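Local coordinates for translation initiation factor eIF-2B (Pyrococcus horikoshii, PDB 1VB5), which probably takes part, as the regulatory subunit of archaeal initiation factor 2B, in exchanging GDP for GTP on initiation factor 2, at residues M171-V183 / T200-F214. Residues are numbered along the deposited sequence; the frame is centred on the assembly and turned at random.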
# COMPACT_ATOMS: atom_id res chain seq x y z
N MET B 171 -5.77 0.33 2.00
CA MET B 171 -6.53 1.45 1.44
C MET B 171 -7.74 1.03 0.62
O MET B 171 -8.78 1.70 0.66
CB MET B 171 -5.62 2.35 0.59
CG MET B 171 -4.58 3.09 1.41
SD MET B 171 -3.71 4.36 0.48
CE MET B 171 -2.75 3.36 -0.70
N GLY B 172 -7.62 -0.08 -0.11
CA GLY B 172 -8.74 -0.56 -0.90
C GLY B 172 -9.87 -1.10 -0.05
O GLY B 172 -11.05 -0.95 -0.40
N LEU B 173 -9.54 -1.74 1.06
CA LEU B 173 -10.56 -2.27 1.95
C LEU B 173 -11.32 -1.15 2.65
O LEU B 173 -12.50 -1.28 2.96
CB LEU B 173 -9.93 -3.17 3.02
CG LEU B 173 -9.44 -4.54 2.56
CD1 LEU B 173 -8.44 -5.08 3.57
CD2 LEU B 173 -10.64 -5.48 2.38
N PHE B 174 -10.64 -0.04 2.91
CA PHE B 174 -11.30 1.06 3.59
C PHE B 174 -11.91 2.21 2.77
O PHE B 174 -12.70 2.96 3.35
CB PHE B 174 -10.39 1.61 4.69
CG PHE B 174 -10.22 0.68 5.86
CD1 PHE B 174 -9.28 -0.35 5.82
CD2 PHE B 174 -11.01 0.82 6.99
CE1 PHE B 174 -9.14 -1.23 6.89
CE2 PHE B 174 -10.88 -0.06 8.08
CZ PHE B 174 -9.94 -1.09 8.03
N CYS B 175 -11.58 2.39 1.48
CA CYS B 175 -12.23 3.49 0.73
C CYS B 175 -13.72 3.16 0.92
O CYS B 175 -14.55 4.04 1.14
CB CYS B 175 -11.91 3.54 -0.80
SG CYS B 175 -10.51 4.56 -1.46
N ARG B 176 -14.02 1.86 0.86
CA ARG B 176 -15.38 1.34 1.03
C ARG B 176 -16.14 1.96 2.20
O ARG B 176 -17.32 2.28 2.07
CB ARG B 176 -15.32 -0.18 1.22
CG ARG B 176 -15.33 -0.98 -0.08
CD ARG B 176 -14.73 -2.37 0.07
NE ARG B 176 -15.18 -3.07 1.26
CZ ARG B 176 -14.96 -4.36 1.51
NH1 ARG B 176 -14.28 -5.10 0.64
NH2 ARG B 176 -15.40 -4.91 2.64
N GLU B 177 -15.47 2.10 3.34
CA GLU B 177 -16.10 2.66 4.53
C GLU B 177 -16.14 4.19 4.49
O GLU B 177 -16.99 4.81 5.12
CB GLU B 177 -15.32 2.22 5.78
CG GLU B 177 -14.97 0.74 5.80
CD GLU B 177 -16.17 -0.17 5.97
OE1 GLU B 177 -16.02 -1.40 5.80
OE2 GLU B 177 -17.27 0.35 6.28
N ALA B 178 -15.21 4.79 3.76
CA ALA B 178 -15.13 6.25 3.67
C ALA B 178 -16.27 6.84 2.87
O ALA B 178 -16.89 6.15 2.06
CB ALA B 178 -13.80 6.66 3.05
N SER B 179 -16.55 8.12 3.11
CA SER B 179 -17.60 8.82 2.38
C SER B 179 -16.94 9.90 1.53
O SER B 179 -17.56 10.48 0.64
CB SER B 179 -18.58 9.47 3.36
OG SER B 179 -17.92 10.45 4.15
N ILE B 180 -15.66 10.15 1.81
CA ILE B 180 -14.90 11.15 1.08
C ILE B 180 -13.42 11.00 1.37
O ILE B 180 -13.02 10.61 2.46
CB ILE B 180 -15.37 12.59 1.45
CG1 ILE B 180 -14.61 13.62 0.61
CG2 ILE B 180 -15.15 12.85 2.92
CD1 ILE B 180 -15.17 15.04 0.74
N ALA B 181 -12.60 11.30 0.37
CA ALA B 181 -11.16 11.21 0.50
C ALA B 181 -10.55 12.60 0.30
O ALA B 181 -10.97 13.34 -0.59
CB ALA B 181 -10.60 10.24 -0.54
N ILE B 182 -9.58 12.93 1.14
CA ILE B 182 -8.90 14.22 1.06
C ILE B 182 -7.41 14.01 1.29
O ILE B 182 -7.00 13.61 2.37
CB ILE B 182 -9.43 15.20 2.14
CG1 ILE B 182 -10.92 15.46 1.94
CG2 ILE B 182 -8.67 16.52 2.06
CD1 ILE B 182 -11.53 16.42 2.96
N VAL B 183 -6.61 14.27 0.26
CA VAL B 183 -5.17 14.13 0.37
C VAL B 183 -4.51 15.45 -0.02
O VAL B 183 -5.15 16.33 -0.61
CB VAL B 183 -4.63 13.01 -0.55
CG1 VAL B 183 -5.31 11.68 -0.19
CG2 VAL B 183 -4.87 13.36 -2.01
N THR B 200 -0.84 7.28 -3.31
CA THR B 200 -2.01 8.13 -3.49
C THR B 200 -2.79 7.68 -4.73
O THR B 200 -4.02 7.69 -4.74
CB THR B 200 -1.60 9.62 -3.68
OG1 THR B 200 -0.80 10.04 -2.56
CG2 THR B 200 -2.83 10.51 -3.78
N TYR B 201 -2.06 7.29 -5.77
CA TYR B 201 -2.66 6.82 -7.01
C TYR B 201 -3.56 5.62 -6.72
O TYR B 201 -4.70 5.55 -7.21
CB TYR B 201 -1.54 6.44 -7.99
CG TYR B 201 -1.98 5.75 -9.27
CD1 TYR B 201 -2.89 6.35 -10.14
CD2 TYR B 201 -1.46 4.50 -9.61
CE1 TYR B 201 -3.27 5.72 -11.34
CE2 TYR B 201 -1.84 3.86 -10.80
CZ TYR B 201 -2.74 4.48 -11.66
OH TYR B 201 -3.09 3.86 -12.84
N LEU B 202 -3.07 4.68 -5.92
CA LEU B 202 -3.85 3.49 -5.59
C LEU B 202 -5.10 3.88 -4.81
O LEU B 202 -6.17 3.31 -5.02
CB LEU B 202 -3.02 2.51 -4.75
CG LEU B 202 -1.69 2.09 -5.39
CD1 LEU B 202 -0.94 1.15 -4.45
CD2 LEU B 202 -1.96 1.43 -6.73
N LEU B 203 -4.97 4.86 -3.92
CA LEU B 203 -6.11 5.31 -3.14
C LEU B 203 -7.12 5.88 -4.13
O LEU B 203 -8.32 5.63 -4.04
CB LEU B 203 -5.70 6.40 -2.15
CG LEU B 203 -6.50 6.60 -0.86
CD1 LEU B 203 -6.33 8.02 -0.35
CD2 LEU B 203 -7.95 6.30 -1.09
N ALA B 204 -6.61 6.66 -5.09
CA ALA B 204 -7.46 7.29 -6.09
C ALA B 204 -8.21 6.24 -6.91
O ALA B 204 -9.40 6.39 -7.18
CB ALA B 204 -6.62 8.18 -7.01
N LEU B 205 -7.52 5.18 -7.30
CA LEU B 205 -8.16 4.13 -8.10
C LEU B 205 -9.26 3.42 -7.32
O LEU B 205 -10.35 3.21 -7.84
CB LEU B 205 -7.12 3.10 -8.57
CG LEU B 205 -6.07 3.59 -9.57
CD1 LEU B 205 -5.06 2.47 -9.86
CD2 LEU B 205 -6.75 4.04 -10.85
N ALA B 206 -8.97 3.06 -6.07
CA ALA B 206 -9.95 2.35 -5.25
C ALA B 206 -11.19 3.19 -4.95
O ALA B 206 -12.32 2.69 -4.97
CB ALA B 206 -9.30 1.91 -3.93
N CYS B 207 -10.97 4.46 -4.64
CA CYS B 207 -12.09 5.32 -4.33
C CYS B 207 -12.97 5.58 -5.57
O CYS B 207 -14.19 5.72 -5.46
CB CYS B 207 -11.56 6.62 -3.70
SG CYS B 207 -11.08 6.50 -1.93
N HIS B 208 -12.37 5.61 -6.76
CA HIS B 208 -13.15 5.81 -7.98
C HIS B 208 -14.01 4.57 -8.23
O HIS B 208 -15.17 4.67 -8.63
CB HIS B 208 -12.22 6.02 -9.18
CG HIS B 208 -12.92 5.95 -10.51
ND1 HIS B 208 -13.70 6.98 -11.00
CD2 HIS B 208 -12.97 4.96 -11.44
CE1 HIS B 208 -14.19 6.63 -12.18
NE2 HIS B 208 -13.76 5.41 -12.47
N GLU B 209 -13.44 3.41 -7.98
CA GLU B 209 -14.14 2.14 -8.18
C GLU B 209 -15.33 2.03 -7.23
O GLU B 209 -16.36 1.47 -7.59
CB GLU B 209 -13.17 0.98 -7.95
CG GLU B 209 -13.41 -0.20 -8.83
CD GLU B 209 -13.48 0.17 -10.30
OE1 GLU B 209 -12.58 0.88 -10.80
OE2 GLU B 209 -14.44 -0.26 -10.97
N ASN B 210 -15.18 2.57 -6.03
CA ASN B 210 -16.24 2.51 -5.03
C ASN B 210 -17.08 3.80 -4.94
O ASN B 210 -17.82 3.99 -3.97
CB ASN B 210 -15.64 2.17 -3.66
CG ASN B 210 -15.06 0.76 -3.61
OD1 ASN B 210 -15.80 -0.23 -3.57
ND2 ASN B 210 -13.72 0.66 -3.63
N ALA B 211 -16.96 4.67 -5.95
CA ALA B 211 -17.71 5.92 -5.98
C ALA B 211 -17.55 6.76 -4.71
O ALA B 211 -18.53 7.13 -4.06
CB ALA B 211 -19.19 5.63 -6.22
N ILE B 212 -16.31 7.07 -4.38
CA ILE B 212 -16.00 7.89 -3.22
C ILE B 212 -15.30 9.14 -3.75
O ILE B 212 -14.21 9.05 -4.33
CB ILE B 212 -15.07 7.13 -2.25
CG1 ILE B 212 -15.83 5.93 -1.68
CG2 ILE B 212 -14.62 8.04 -1.11
CD1 ILE B 212 -14.95 4.77 -1.37
N PRO B 213 -15.92 10.31 -3.58
CA PRO B 213 -15.30 11.56 -4.06
C PRO B 213 -13.90 11.76 -3.52
O PRO B 213 -13.67 11.73 -2.31
CB PRO B 213 -16.30 12.64 -3.63
CG PRO B 213 -17.18 11.97 -2.61
CD PRO B 213 -17.27 10.55 -3.06
N PHE B 214 -12.98 11.98 -4.44
CA PHE B 214 -11.56 12.16 -4.14
C PHE B 214 -11.11 13.61 -4.33
O PHE B 214 -11.05 14.10 -5.46
CB PHE B 214 -10.75 11.24 -5.07
CG PHE B 214 -9.31 11.09 -4.70
CD1 PHE B 214 -8.90 10.07 -3.84
CD2 PHE B 214 -8.34 11.91 -5.26
CE1 PHE B 214 -7.55 9.87 -3.57
CE2 PHE B 214 -6.99 11.73 -4.99
CZ PHE B 214 -6.59 10.70 -4.14
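M171 lays its thioether across L203 at about a right angle, SD 3.8 Å from L203 CG, and the bend of its chain at chi3 carries CE on to L202 CB. One turn further, a disulfide joins C175 SG to C207 SG at 2.1 Å with a chi3 of -93°, tying helix 171-175 covalently to helix 200-209. Between these two contacts G172 CA lies against A206 CB at 3.9 Å. The helix axes approach to 8.7 Å at 36°.

Beyond the disulfide, helix 200-209 ends in a Schellman motif with A211 at positive phi, which turns I212 back toward the other segment. I212 CG2, anti to its own N, lies 3.7 Å from I180 N and 4.5 Å from A178 CB; the placing of CD1 near C175 is doubtful. Cutting I212 back to an alanine is likely to leave a gap beside A178 and the first residue of strand 180-183.

A181 N donates to P213 O (2.9 Å, nearly straight at 166°), starting a parallel pairing with F214. On the same side, V183 CG2 meets F214 CZ and T200 CG2, and V183 CG1 slides past L203 CD1. Helix 200-209 thus packs on one face of a Rossmann-like sheet, in which strand 180-183 runs between strands 111-115 and 214-217, while M171 and F174 reach strand 136-141.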